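Local coordinates for bifunctional GH43-CE protein (Bacteroides eggerthii, PDB 6MLY) that probably degrades complex arabinoxylans, joining a family 43 glycoside hydrolase, generally assigned as a xylosidase, to a carbohydrate esterase in one chain, at residues P53-M58 / Y107-F112; G253-P258 / F263-E268; A556-N561 / E697-G702; F607-A612 / R668-V673. One frame throughout, in Å; residues are numbered along the deposited sequence.

Contact 1: P53-M58 / Y107-F112; sequences PGVPIM and YYLSTF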
loop_
_atom_site.group_PDB
_atom_site.type_symbol
_atom_site.label_atom_id
_atom_site.label_comp_id
_atom_site.label_asym_id
_atom_site.label_seq_id
_atom_site.Cartn_x
_atom_site.Cartn_y
_atom_site.Cartn_z
ATOM N N PRO A 53 11.552 6.273 -20.764
ATOM C CA PRO A 53 11.953 5.419 -21.875
ATOM C C PRO A 53 11.585 3.934 -21.715
ATOM O O PRO A 53 11.092 3.524 -20.648
ATOM C CB PRO A 53 13.481 5.576 -21.919
ATOM C CG PRO A 53 13.855 5.824 -20.489
ATOM C CD PRO A 53 12.722 6.687 -19.975
ATOM N N GLY A 54 11.838 3.158 -22.787
ATOM C CA GLY A 54 11.383 1.765 -22.941
ATOM C C GLY A 54 12.528 0.773 -23.092
ATOM O O GLY A 54 13.650 1.150 -23.424
ATOM N N VAL A 55 12.206 -0.509 -22.861
ATOM C CA VAL A 55 13.132 -1.661 -22.927
ATOM C C VAL A 55 14.410 -1.327 -22.159
ATOM O O VAL A 55 15.431 -0.997 -22.758
ATOM C CB VAL A 55 13.438 -2.095 -24.377
ATOM C CG1 VAL A 55 14.114 -3.459 -24.419
ATOM C CG2 VAL A 55 12.198 -2.097 -25.258
ATOM N N PRO A 56 14.392 -1.383 -20.808
ATOM C CA PRO A 56 15.601 -1.157 -20.016
ATOM C C PRO A 56 16.601 -2.319 -20.105
ATOM O O PRO A 56 16.214 -3.477 -19.959
ATOM C CB PRO A 56 15.085 -1.019 -18.575
ATOM C CG PRO A 56 13.763 -1.752 -18.568
ATOM C CD PRO A 56 13.206 -1.623 -19.970
ATOM N N ILE A 57 17.875 -1.979 -20.333
ATOM C CA ILE A 57 18.973 -2.937 -20.310
ATOM C C ILE A 57 19.664 -2.821 -18.950
ATOM O O ILE A 57 19.929 -1.716 -18.491
ATOM C CB ILE A 57 19.965 -2.705 -21.471
ATOM C CG1 ILE A 57 19.262 -2.643 -22.832
ATOM C CG2 ILE A 57 21.071 -3.754 -21.460
ATOM C CD1 ILE A 57 19.201 -1.260 -23.433
ATOM N N MET A 58 19.950 -3.976 -18.339
ATOM C CA MET A 58 20.595 -4.076 -17.037
ATOM C C MET A 58 21.899 -4.867 -17.173
ATOM O O MET A 58 21.938 -5.866 -17.872
ATOM C CB MET A 58 19.693 -4.798 -16.034
ATOM C CG MET A 58 18.421 -4.051 -15.715
ATOM S SD MET A 58 17.539 -4.777 -14.314
ATOM C CE MET A 58 15.999 -3.867 -14.413
ATOM N N TYR A 107 25.723 -6.157 -30.433
ATOM C CA TYR A 107 24.564 -6.458 -29.604
ATOM C C TYR A 107 23.293 -6.233 -30.427
ATOM O O TYR A 107 23.166 -5.225 -31.123
ATOM C CB TYR A 107 24.563 -5.595 -28.336
ATOM C CG TYR A 107 25.670 -5.925 -27.367
ATOM C CD1 TYR A 107 26.856 -5.210 -27.367
ATOM C CD2 TYR A 107 25.543 -6.974 -26.471
ATOM C CE1 TYR A 107 27.886 -5.518 -26.492
ATOM C CE2 TYR A 107 26.564 -7.298 -25.593
ATOM C CZ TYR A 107 27.739 -6.566 -25.603
ATOM O OH TYR A 107 28.753 -6.875 -24.745
ATOM N N TYR A 108 22.357 -7.181 -30.321
ATOM C CA TYR A 108 21.098 -7.151 -31.054
ATOM C C TYR A 108 19.933 -7.252 -30.066
ATOM O O TYR A 108 19.833 -8.234 -29.318
ATOM C CB TYR A 108 21.042 -8.289 -32.077
ATOM C CG TYR A 108 22.017 -8.151 -33.217
ATOM C CD1 TYR A 108 23.285 -8.704 -33.147
ATOM C CD2 TYR A 108 21.674 -7.457 -34.365
ATOM C CE1 TYR A 108 24.187 -8.581 -34.193
ATOM C CE2 TYR A 108 22.566 -7.320 -35.417
ATOM C CZ TYR A 108 23.825 -7.887 -35.335
ATOM O OH TYR A 108 24.701 -7.746 -36.371
ATOM N N LEU A 109 19.066 -6.230 -30.095
ATOM C CA LEU A 109 17.929 -6.091 -29.188
ATOM C C LEU A 109 16.642 -5.875 -29.998
ATOM O O LEU A 109 16.579 -4.973 -30.835
ATOM C CB LEU A 109 18.195 -4.904 -28.259
ATOM C CG LEU A 109 17.716 -5.088 -26.824
ATOM C CD1 LEU A 109 17.902 -3.804 -26.027
ATOM C CD2 LEU A 109 16.268 -5.545 -26.791
ATOM N N SER A 110 15.623 -6.704 -29.738
ATOM C CA SER A 110 14.330 -6.603 -30.413
ATOM C C SER A 110 13.201 -6.484 -29.381
ATOM O O SER A 110 13.302 -7.027 -28.290
ATOM C CB SER A 110 14.095 -7.786 -31.313
ATOM O OG SER A 110 13.654 -8.913 -30.569
ATOM N N THR A 111 12.132 -5.775 -29.762
ATOM C CA THR A 111 10.836 -5.875 -29.100
ATOM C C THR A 111 9.723 -5.633 -30.125
ATOM O O THR A 111 9.983 -5.262 -31.271
ATOM C CB THR A 111 10.725 -4.912 -27.909
ATOM O OG1 THR A 111 9.504 -5.205 -27.228
ATOM C CG2 THR A 111 10.732 -3.452 -28.305
ATOM N N PHE A 112 8.483 -5.845 -29.671
ATOM C CA PHE A 112 7.252 -5.610 -30.425
ATOM C C PHE A 112 6.287 -4.820 -29.534
ATOM O O PHE A 112 6.536 -4.669 -28.334
ATOM C CB PHE A 112 6.617 -6.935 -30.852
ATOM C CG PHE A 112 6.155 -7.792 -29.701
ATOM C CD1 PHE A 112 4.811 -7.879 -29.374
ATOM C CD2 PHE A 112 7.066 -8.491 -28.924
ATOM C CE1 PHE A 112 4.390 -8.652 -28.302
ATOM C CE2 PHE A 112 6.643 -9.260 -27.851
ATOM C CZ PHE A 112 5.306 -9.343 -27.544
#

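Contact 2: G253-P258 / F263-E268; sequences GLVDTP and FAYLFE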
loop_
_atom_site.group_PDB
_atom_site.type_symbol
_atom_site.label_atom_id
_atom_site.label_comp_id
_atom_site.label_asym_id
_atom_site.label_seq_id
_atom_site.Cartn_x
_atom_site.Cartn_y
_atom_site.Cartn_z
ATOM N N GLY A 253 15.046 -18.295 -19.990
ATOM C CA GLY A 253 15.972 -19.120 -20.749
ATOM C C GLY A 253 17.191 -19.486 -19.919
ATOM O O GLY A 253 17.183 -19.300 -18.693
ATOM N N LEU A 254 18.232 -19.994 -20.596
ATOM C CA LEU A 254 19.473 -20.437 -19.963
ATOM C C LEU A 254 20.504 -19.308 -19.982
ATOM O O LEU A 254 20.520 -18.485 -20.890
ATOM C CB LEU A 254 20.020 -21.653 -20.715
ATOM C CG LEU A 254 19.225 -22.945 -20.546
ATOM C CD1 LEU A 254 19.718 -24.010 -21.515
ATOM C CD2 LEU A 254 19.302 -23.444 -19.112
ATOM N N VAL A 255 21.359 -19.296 -18.956
ATOM C CA VAL A 255 22.586 -18.515 -18.936
ATOM C C VAL A 255 23.640 -19.324 -18.178
ATOM O O VAL A 255 23.330 -19.967 -17.180
ATOM C CB VAL A 255 22.408 -17.129 -18.295
ATOM C CG1 VAL A 255 21.824 -17.220 -16.893
ATOM C CG2 VAL A 255 23.719 -16.359 -18.281
ATOM N N ASP A 256 24.878 -19.260 -18.671
ATOM C CA ASP A 256 25.993 -20.011 -18.128
ATOM C C ASP A 256 26.962 -19.024 -17.472
ATOM O O ASP A 256 26.874 -17.824 -17.708
ATOM C CB ASP A 256 26.669 -20.856 -19.212
ATOM C CG ASP A 256 27.313 -20.064 -20.344
ATOM O OD1 ASP A 256 26.798 -18.971 -20.680
ATOM O OD2 ASP A 256 28.325 -20.558 -20.894
ATOM N N THR A 257 27.863 -19.559 -16.646
ATOM C CA THR A 257 28.935 -18.796 -16.022
ATOM C C THR A 257 30.251 -19.169 -16.696
ATOM O O THR A 257 30.383 -20.280 -17.201
ATOM C CB THR A 257 28.995 -19.054 -14.508
ATOM O OG1 THR A 257 29.320 -20.429 -14.294
ATOM C CG2 THR A 257 27.702 -18.722 -13.797
ATOM N N PRO A 258 31.268 -18.278 -16.709
ATOM C CA PRO A 258 32.564 -18.598 -17.312
ATOM C C PRO A 258 33.175 -19.928 -16.833
ATOM O O PRO A 258 33.874 -20.584 -17.605
ATOM C CB PRO A 258 33.473 -17.413 -16.933
ATOM C CG PRO A 258 32.691 -16.610 -15.904
ATOM C CD PRO A 258 31.231 -16.914 -16.163
ATOM N N PHE A 263 22.321 -21.827 -14.983
ATOM C CA PHE A 263 21.199 -21.228 -14.291
ATOM C C PHE A 263 20.054 -21.019 -15.288
ATOM O O PHE A 263 20.290 -20.853 -16.482
ATOM C CB PHE A 263 21.617 -19.896 -13.661
ATOM C CG PHE A 263 22.579 -20.025 -12.507
ATOM C CD1 PHE A 263 23.949 -20.032 -12.720
ATOM C CD2 PHE A 263 22.113 -20.141 -11.206
ATOM C CE1 PHE A 263 24.830 -20.153 -11.656
ATOM C CE2 PHE A 263 22.996 -20.261 -10.144
ATOM C CZ PHE A 263 24.353 -20.269 -10.370
ATOM N N ALA A 264 18.820 -21.039 -14.778
ATOM C CA ALA A 264 17.630 -20.650 -15.529
ATOM C C ALA A 264 17.097 -19.336 -14.956
ATOM O O ALA A 264 16.699 -19.302 -13.797
ATOM C CB ALA A 264 16.585 -21.732 -15.446
ATOM N N TYR A 265 17.108 -18.266 -15.761
ATOM C CA TYR A 265 16.516 -16.993 -15.345
ATOM C C TYR A 265 15.015 -17.039 -15.656
ATOM O O TYR A 265 14.630 -17.305 -16.796
ATOM C CB TYR A 265 17.236 -15.797 -15.977
ATOM C CG TYR A 265 17.171 -15.696 -17.479
ATOM C CD1 TYR A 265 16.136 -15.028 -18.110
ATOM C CD2 TYR A 265 18.169 -16.242 -18.271
ATOM C CE1 TYR A 265 16.082 -14.921 -19.489
ATOM C CE2 TYR A 265 18.130 -16.149 -19.654
ATOM C CZ TYR A 265 17.084 -15.482 -20.266
ATOM O OH TYR A 265 17.049 -15.382 -21.627
ATOM N N LEU A 266 14.199 -16.825 -14.609
ATOM C CA LEU A 266 12.730 -16.923 -14.635
ATOM C C LEU A 266 12.136 -15.842 -13.721
ATOM O O LEU A 266 12.874 -15.142 -13.028
ATOM C CB LEU A 266 12.306 -18.310 -14.139
ATOM C CG LEU A 266 12.963 -19.513 -14.810
ATOM C CD1 LEU A 266 12.805 -20.759 -13.947
ATOM C CD2 LEU A 266 12.386 -19.745 -16.200
ATOM N N PHE A 267 10.800 -15.743 -13.686
ATOM C CA PHE A 267 10.121 -14.800 -12.785
ATOM C C PHE A 267 8.808 -15.386 -12.244
ATOM O O PHE A 267 8.152 -16.202 -12.906
ATOM C CB PHE A 267 9.879 -13.457 -13.481
ATOM C CG PHE A 267 8.830 -13.457 -14.568
ATOM C CD1 PHE A 267 7.480 -13.377 -14.259
ATOM C CD2 PHE A 267 9.195 -13.500 -15.904
ATOM C CE1 PHE A 267 6.519 -13.366 -15.260
ATOM C CE2 PHE A 267 8.233 -13.488 -16.903
ATOM C CZ PHE A 267 6.899 -13.422 -16.583
ATOM N N GLU A 268 8.443 -14.926 -11.037
ATOM C CA GLU A 268 7.191 -15.252 -10.332
ATOM C C GLU A 268 6.264 -14.033 -10.389
ATOM O O GLU A 268 6.732 -12.913 -10.568
ATOM C CB GLU A 268 7.493 -15.607 -8.872
ATOM C CG GLU A 268 6.388 -16.381 -8.167
ATOM C CD GLU A 268 6.475 -16.383 -6.647
ATOM O OE1 GLU A 268 7.217 -15.540 -6.096
ATOM O OE2 GLU A 268 5.792 -17.221 -6.010
#

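Contact 3: A556-N561 / E697-G702; sequences AWFANN and EAALIG. With ACT (acetate ion), chain E.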
loop_
_atom_site.group_PDB
_atom_site.type_symbol
_atom_site.label_atom_id
_atom_site.label_comp_id
_atom_site.label_asym_id
_atom_site.label_seq_id
_atom_site.Cartn_x
_atom_site.Cartn_y
_atom_site.Cartn_z
ATOM N N ALA A 556 -24.066 4.376 16.320
ATOM C CA ALA A 556 -25.355 3.859 16.770
ATOM C C ALA A 556 -25.415 2.342 16.530
ATOM O O ALA A 556 -26.483 1.780 16.283
ATOM C CB ALA A 556 -26.479 4.587 16.072
ATOM N N TRP A 557 -24.250 1.692 16.621
ATOM C CA TRP A 557 -24.095 0.250 16.425
ATOM C C TRP A 557 -24.495 -0.184 14.999
ATOM O O TRP A 557 -24.977 -1.311 14.809
ATOM C CB TRP A 557 -24.897 -0.518 17.484
ATOM C CG TRP A 557 -24.676 -0.056 18.892
ATOM C CD1 TRP A 557 -23.564 -0.247 19.659
ATOM C CD2 TRP A 557 -25.609 0.655 19.722
ATOM N NE1 TRP A 557 -23.733 0.308 20.899
ATOM C CE2 TRP A 557 -24.979 0.866 20.967
ATOM C CE3 TRP A 557 -26.910 1.137 19.535
ATOM C CZ2 TRP A 557 -25.607 1.537 22.014
ATOM C CZ3 TRP A 557 -27.529 1.804 20.568
ATOM C CH2 TRP A 557 -26.885 2.000 21.792
ATOM N N PHE A 558 -24.276 0.684 14.000
ATOM C CA PHE A 558 -24.705 0.410 12.620
ATOM C C PHE A 558 -23.509 0.203 11.684
ATOM O O PHE A 558 -23.701 -0.284 10.577
ATOM C CB PHE A 558 -25.588 1.536 12.071
ATOM C CG PHE A 558 -27.020 1.519 12.548
ATOM C CD1 PHE A 558 -27.775 0.356 12.505
ATOM C CD2 PHE A 558 -27.627 2.677 13.013
ATOM C CE1 PHE A 558 -29.092 0.346 12.941
ATOM C CE2 PHE A 558 -28.946 2.666 13.444
ATOM C CZ PHE A 558 -29.677 1.499 13.407
ATOM N N ALA A 559 -22.295 0.551 12.131
ATOM C CA ALA A 559 -21.101 0.552 11.277
ATOM C C ALA A 559 -20.152 -0.576 11.695
ATOM O O ALA A 559 -20.075 -0.920 12.876
ATOM C CB ALA A 559 -20.422 1.895 11.353
ATOM N N ASN A 560 -19.429 -1.139 10.715
ATOM C CA ASN A 560 -18.433 -2.183 10.971
ATOM C C ASN A 560 -17.090 -1.790 10.344
ATOM O O ASN A 560 -16.215 -2.643 10.176
ATOM C CB ASN A 560 -18.919 -3.551 10.484
ATOM C CG ASN A 560 -19.292 -3.585 9.016
ATOM O OD1 ASN A 560 -18.921 -2.698 8.248
ATOM N ND2 ASN A 560 -20.019 -4.613 8.614
ATOM N N ASN A 561 -16.923 -0.494 10.047
ATOM C CA ASN A 561 -15.922 -0.055 9.081
ATOM C C ASN A 561 -15.426 1.376 9.348
ATOM O O ASN A 561 -14.873 1.997 8.443
ATOM C CB ASN A 561 -16.498 -0.143 7.662
ATOM C CG ASN A 561 -17.654 0.809 7.417
ATOM O OD1 ASN A 561 -18.284 1.308 8.359
ATOM N ND2 ASN A 561 -17.934 1.067 6.146
ATOM N N GLU A 697 -31.190 1.111 19.256
ATOM C CA GLU A 697 -31.104 0.108 20.325
ATOM C C GLU A 697 -32.020 -1.083 20.007
ATOM O O GLU A 697 -31.678 -2.223 20.328
ATOM C CB GLU A 697 -31.417 0.711 21.702
ATOM C CG GLU A 697 -32.673 1.563 21.769
ATOM C CD GLU A 697 -32.415 3.061 21.833
ATOM O OE1 GLU A 697 -31.781 3.594 20.891
ATOM O OE2 GLU A 697 -32.836 3.693 22.843
ATOM N N ALA A 698 -33.171 -0.813 19.376
ATOM C CA ALA A 698 -34.110 -1.854 18.936
ATOM C C ALA A 698 -33.452 -2.751 17.871
ATOM O O ALA A 698 -33.662 -3.974 17.852
ATOM C CB ALA A 698 -35.374 -1.214 18.415
ATOM N N ALA A 699 -32.662 -2.138 16.982
ATOM C CA ALA A 699 -31.912 -2.857 15.962
ATOM C C ALA A 699 -30.776 -3.659 16.611
ATOM O O ALA A 699 -30.438 -4.731 16.128
ATOM C CB ALA A 699 -31.379 -1.894 14.929
ATOM N N LEU A 700 -30.191 -3.125 17.690
ATOM C CA LEU A 700 -29.002 -3.708 18.320
ATOM C C LEU A 700 -29.351 -5.020 19.033
ATOM O O LEU A 700 -28.540 -5.933 19.066
ATOM C CB LEU A 700 -28.401 -2.700 19.304
ATOM C CG LEU A 700 -27.236 -3.214 20.150
ATOM C CD1 LEU A 700 -26.021 -3.501 19.279
ATOM C CD2 LEU A 700 -26.898 -2.225 21.265
ATOM N N ILE A 701 -30.541 -5.089 19.632
ATOM C CA ILE A 701 -30.967 -6.269 20.386
ATOM C C ILE A 701 -31.782 -7.188 19.472
ATOM O O ILE A 701 -32.038 -8.333 19.824
ATOM C CB ILE A 701 -31.765 -5.872 21.646
ATOM C CG1 ILE A 701 -33.143 -5.297 21.300
ATOM C CG2 ILE A 701 -30.952 -4.921 22.513
ATOM C CD1 ILE A 701 -34.035 -5.068 22.493
ATOM N N GLY A 702 -32.204 -6.672 18.314
ATOM C CA GLY A 702 -33.092 -7.401 17.428
ATOM C C GLY A 702 -34.399 -7.721 18.130
ATOM O O GLY A 702 -34.753 -8.884 18.304
HETATM C C ACT E . -23.303 7.991 16.844
HETATM O O ACT E . -24.464 8.405 16.620
HETATM O OXT ACT E . -23.069 6.801 17.164
HETATM C CH3 ACT E . -22.159 8.962 16.729
#

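Contact 4: F607-A612 / R668-V673; sequences FIRANA and RVDAVV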
loop_
_atom_site.group_PDB
_atom_site.type_symbol
_atom_site.label_atom_id
_atom_site.label_comp_id
_atom_site.label_asym_id
_atom_site.label_seq_id
_atom_site.Cartn_x
_atom_site.Cartn_y
_atom_site.Cartn_z
ATOM N N PHE A 607 -6.719 -10.274 21.608
ATOM C CA PHE A 607 -5.751 -10.338 20.517
ATOM C C PHE A 607 -4.499 -9.517 20.863
ATOM O O PHE A 607 -3.374 -9.964 20.620
ATOM C CB PHE A 607 -6.381 -9.852 19.209
ATOM C CG PHE A 607 -5.433 -9.829 18.039
ATOM C CD1 PHE A 607 -5.200 -10.974 17.295
ATOM C CD2 PHE A 607 -4.760 -8.667 17.695
ATOM C CE1 PHE A 607 -4.322 -10.955 16.221
ATOM C CE2 PHE A 607 -3.882 -8.653 16.619
ATOM C CZ PHE A 607 -3.665 -9.795 15.887
ATOM N N ILE A 608 -4.717 -8.321 21.418
ATOM C CA ILE A 608 -3.666 -7.344 21.705
ATOM C C ILE A 608 -2.632 -7.944 22.666
ATOM O O ILE A 608 -1.436 -7.731 22.494
ATOM C CB ILE A 608 -4.285 -6.041 22.256
ATOM C CG1 ILE A 608 -4.995 -5.253 21.152
ATOM C CG2 ILE A 608 -3.258 -5.182 22.983
ATOM C CD1 ILE A 608 -4.136 -4.974 19.938
ATOM N N ARG A 609 -3.107 -8.661 23.687
ATOM C CA ARG A 609 -2.235 -9.223 24.707
ATOM C C ARG A 609 -1.450 -10.386 24.093
ATOM O O ARG A 609 -0.242 -10.501 24.284
ATOM C CB ARG A 609 -3.048 -9.652 25.935
ATOM C CG ARG A 609 -3.590 -8.488 26.760
ATOM C CD ARG A 609 -3.844 -8.838 28.216
ATOM N NE ARG A 609 -4.105 -7.661 29.031
ATOM C CZ ARG A 609 -5.299 -7.080 29.174
ATOM N NH1 ARG A 609 -6.329 -7.501 28.460
ATOM N NH2 ARG A 609 -5.460 -6.078 30.027
ATOM N N ALA A 610 -2.156 -11.219 23.323
ATOM C CA ALA A 610 -1.620 -12.448 22.767
ATOM C C ALA A 610 -0.533 -12.142 21.727
ATOM O O ALA A 610 0.400 -12.934 21.555
ATOM C CB ALA A 610 -2.743 -13.256 22.168
ATOM N N ASN A 611 -0.663 -10.997 21.042
ATOM C CA ASN A 611 0.267 -10.588 19.994
ATOM C C ASN A 611 1.081 -9.368 20.446
ATOM O O ASN A 611 1.633 -8.651 19.614
ATOM C CB ASN A 611 -0.476 -10.314 18.683
ATOM C CG ASN A 611 -0.984 -11.581 18.026
ATOM O OD1 ASN A 611 -0.362 -12.097 17.089
ATOM N ND2 ASN A 611 -2.097 -12.098 18.526
ATOM N N ALA A 612 1.194 -9.171 21.765
ATOM C CA ALA A 612 1.777 -7.954 22.349
ATOM C C ALA A 612 3.255 -7.819 21.956
ATOM O O ALA A 612 3.673 -6.775 21.441
ATOM C CB ALA A 612 1.603 -7.972 23.849
ATOM N N ARG A 668 -9.296 -7.713 29.868
ATOM C CA ARG A 668 -9.439 -6.609 30.816
ATOM C C ARG A 668 -9.023 -5.288 30.169
ATOM O O ARG A 668 -8.256 -5.274 29.207
ATOM C CB ARG A 668 -8.575 -6.820 32.061
ATOM C CG ARG A 668 -9.261 -7.593 33.176
ATOM C CD ARG A 668 -8.355 -7.718 34.385
ATOM N NE ARG A 668 -8.967 -8.470 35.476
ATOM C CZ ARG A 668 -8.633 -9.709 35.820
ATOM N NH1 ARG A 668 -7.719 -10.371 35.125
ATOM N NH2 ARG A 668 -9.205 -10.270 36.872
ATOM N N VAL A 669 -9.531 -4.192 30.742
ATOM C CA VAL A 669 -9.070 -2.836 30.463
ATOM C C VAL A 669 -8.817 -2.147 31.806
ATOM O O VAL A 669 -9.413 -2.519 32.815
ATOM C CB VAL A 669 -10.070 -2.054 29.588
ATOM C CG1 VAL A 669 -10.210 -2.688 28.211
ATOM C CG2 VAL A 669 -11.432 -1.902 30.249
ATOM N N ASP A 670 -7.937 -1.141 31.801
ATOM C CA ASP A 670 -7.422 -0.537 33.033
ATOM C C ASP A 670 -7.934 0.904 33.224
ATOM O O ASP A 670 -7.777 1.473 34.308
ATOM C CB ASP A 670 -5.894 -0.606 33.044
ATOM C CG ASP A 670 -5.356 -2.015 32.877
ATOM O OD1 ASP A 670 -5.806 -2.908 33.620
ATOM O OD2 ASP A 670 -4.501 -2.213 31.989
ATOM N N ALA A 671 -8.560 1.483 32.193
ATOM C CA ALA A 671 -8.999 2.871 32.227
ATOM C C ALA A 671 -9.992 3.125 31.089
ATOM O O ALA A 671 -9.773 2.673 29.970
ATOM C CB ALA A 671 -7.803 3.783 32.122
ATOM N N VAL A 672 -11.073 3.857 31.390
ATOM C CA VAL A 672 -12.122 4.153 30.416
ATOM C C VAL A 672 -12.342 5.667 30.364
ATOM O O VAL A 672 -12.309 6.338 31.391
ATOM C CB VAL A 672 -13.432 3.412 30.747
ATOM C CG1 VAL A 672 -14.551 3.778 29.786
ATOM C CG2 VAL A 672 -13.240 1.905 30.778
ATOM N N VAL A 673 -12.556 6.185 29.151
ATOM C CA VAL A 673 -13.097 7.519 28.936
ATOM C C VAL A 673 -14.289 7.369 27.991
ATOM O O VAL A 673 -14.143 6.815 26.904
ATOM C CB VAL A 673 -12.048 8.495 28.374
ATOM C CG1 VAL A 673 -12.643 9.869 28.099
ATOM C CG2 VAL A 673 -10.843 8.613 29.294
#

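Contact 1: P53-M58 / Y107-F112
Val-55 spreads its two methyls over strand 107-112: CG1 stands anti to the backbone N (chi1 -167°) and meets Leu-109, while CG2, beside that N, is aimed at Thr-111. In Thr-111, the methyl CG2 sits between the backbone N and the carbonyl carbon, which turns it up against Val-55 and sends the hydroxyl OG1 elsewhere, to a hydrogen bond with the carbonyl O of Trp-96. Val-55 CG2 and Thr-111 CG2 meet tip to tip at 3.6 Å. Next to this pair, Val-55 and Leu-109 slide past each other in opposite directions, with Val-55 CG1 3.8 Å from Leu-109 CD2. The other leucine methyl serves a different neighbour: Leu-109 CD1 lies 3.7 Å from Ile-57 CG1 and 3.9 Å from Ile-57 CD1, the two side chains reaching toward each other. The fork of Leu-109 is thus shared between Val-55 and Ile-57. No hydrogen bond crosses, so the two segments are joined by van der Waals packing of buried side chains. An alanine in place of Val-55 would take away both methyls and would probably open a gap beside Leu-109 CD2 and Thr-111 CG2. Ile-57 is backbone-bonded to Val-69 and Asn-70 in its own sheet, whereas strand 106-113 lies in another. Val-55, at the corner leading into strand 56-60, and Ile-57 on that strand thus pack on a separate four-stranded antiparallel sheet, consistent with blade-to-blade packing in the five-bladed beta-propeller of family 43 glycoside hydrolases.

Contact 2: G253-P258 / F263-E268
Backbone hydrogen bonds join Val-255 and Phe-263 as an antiparallel hydrogen-bonded pair. Val-255 N gives the straighter bond, 3.1 Å to Phe-263 O at an N-H...O angle of 168°, its donor tilted out of the carbonyl plane; Phe-263 N returns a bond to Val-255 O. Farther from the turn, Tyr-265 N donates to Gly-253 O at 3.1 Å, whereas the reverse bond from Gly-253 N is weak. Next to the Val-255/Phe-263 pair, Leu-254 and Ala-264 form a non-hydrogen-bonded pair, where CA-H...O contacts run from Ala-264 CA to Gly-253 O and from Leu-254 CA to Phe-263 O. Aromatic contacts centre on Tyr-265. With CG between its backbone N and carbonyl carbon (chi1 63°), the ring folds back over the glycine, and Gly-253 CA makes a CH-pi contact 4.2 Å from the ring centroid, 27° off the normal. The phenol OH reaches beyond the hairpin to Gln-203 OE1 and Met-35 N. Apolar contacts continue on the face that carries Val-255, Phe-263 and Tyr-265: Val-255 CG1 crosses to the Tyr-265 ring edge, 4.0 Å from CD2, and comes within 4.2 Å of Phe-263 CB. Near the turn, Thr-257 CG2 touches the edge of the Phe-263 ring, 3.9 Å from CE1, while Thr-257 OG1 is hydrogen-bonded to Arg-261 N. Strands 250-256 and 262-269 form a beta-hairpin in which the Tyr-265 ring lies over a glycine of the neighbouring strand; strand 275-282 extends it into an antiparallel blade of the family 43 propeller.

Contact 3: A556-N561 / E697-G702
Trp-557 meets Leu-700 from its first side-chain atom onward: its CB lies 3.7 Å from Leu-700 CD1. The same methyl borders CG, where the indole begins. With CG anti to its own carbonyl carbon (chi1 -49°), the ring turns one face to helix 696-701, and Leu-700 CD2 settles over that face, 3.5 Å from Trp-557 CD2. This is a CH-pi contact, the methyl 3.6 Å from the centroid of the six-membered ring and 17° off its normal. The loop carrying the tryptophan follows strand 546-552 of an alpha/beta-hydrolase fold, a position that often helps form the oxyanion hole; Ala-556 N, possibly part of one, makes a weak hydrogen bond to an acetate probably from the crystallisation liquor. CE2, CZ2 and, more distantly, CD1 and NE1 border Leu-700 CD2. Farther along the benzo ring, Trp-557 CE3 approaches Leu-700 CB, and CZ3 reaches the start of 697-702, 4.0 Å from Glu-697 N and 4.2 Å from Glu-697 CB. Replacing the tryptophan by an alanine would remove the indole and is likely to leave Leu-700 CD2 without the ring face it packs on. Alongside, Phe-558 CE1 lies 3.8 Å from Ala-699 CB.

Contact 4: F607-A612 / R668-V673
In the alpha/beta-hydrolase fold of the esterase part, Arg-609 in the last turn of helix 596-610 reaches across to Arg-668, in the loop that leads into the central strand 671-675. Arg-609 runs extended from CG to NE and presents its end, so that NH1 and NH2 both donate to one backbone atom, Arg-668 O, each at 3.0 Å. The oxygen lies close to the guanidinium plane, only 9° out of it, but the two donors differ in their approach to the carbonyl: NH1 is tilted 17° from its plane, whereas NH2 stands well above it. Two bonds to the one oxygen probably restrict the rotation of the guanidinium, and NH1 has a second, weak bond to Ser-666 O. Arg-668 CB lies 3.8 Å from Arg-609 NH2, while the rest of that side chain leads away. Asp-670 OD2, at 4.4 Å from Arg-609 NH2, is too far for a salt bridge, though its charge may still favour the arginine; that oxygen accepts from Ile-622 N. Around the contact, Arg-609 also packs on Thr-619 and on Ile-622 of strand 621-627. Strand 671-675 runs parallel between strands 621-627 and 727-733, and helix 775-789 packs on its Ala-671 and Val-673.

In the fold
The four contacts fall into two pairs at the two ends of the chain. Contacts 1 and 2 lie in the glycoside hydrolase, their centres 18 Å apart and their nearest atoms about 11 Å. Neither reaches Asp-143, predicted to modulate the active-site acid: its side chain is about 9 Å from that of Thr-111 and about 12 Å from that of Tyr-265. Contacts 3 and 4 belong to the esterase, with centres 24 Å apart; in contact 3 the Trp-557 side chain lies near, without touching, a possible Ser-His-Asp triad, and in contact 4 the Arg-668 side chain is about 10 Å from the sodium ion. Between the pairs, centres are at least 51 Å apart, consistent with the two predicted activities lying in separate modules.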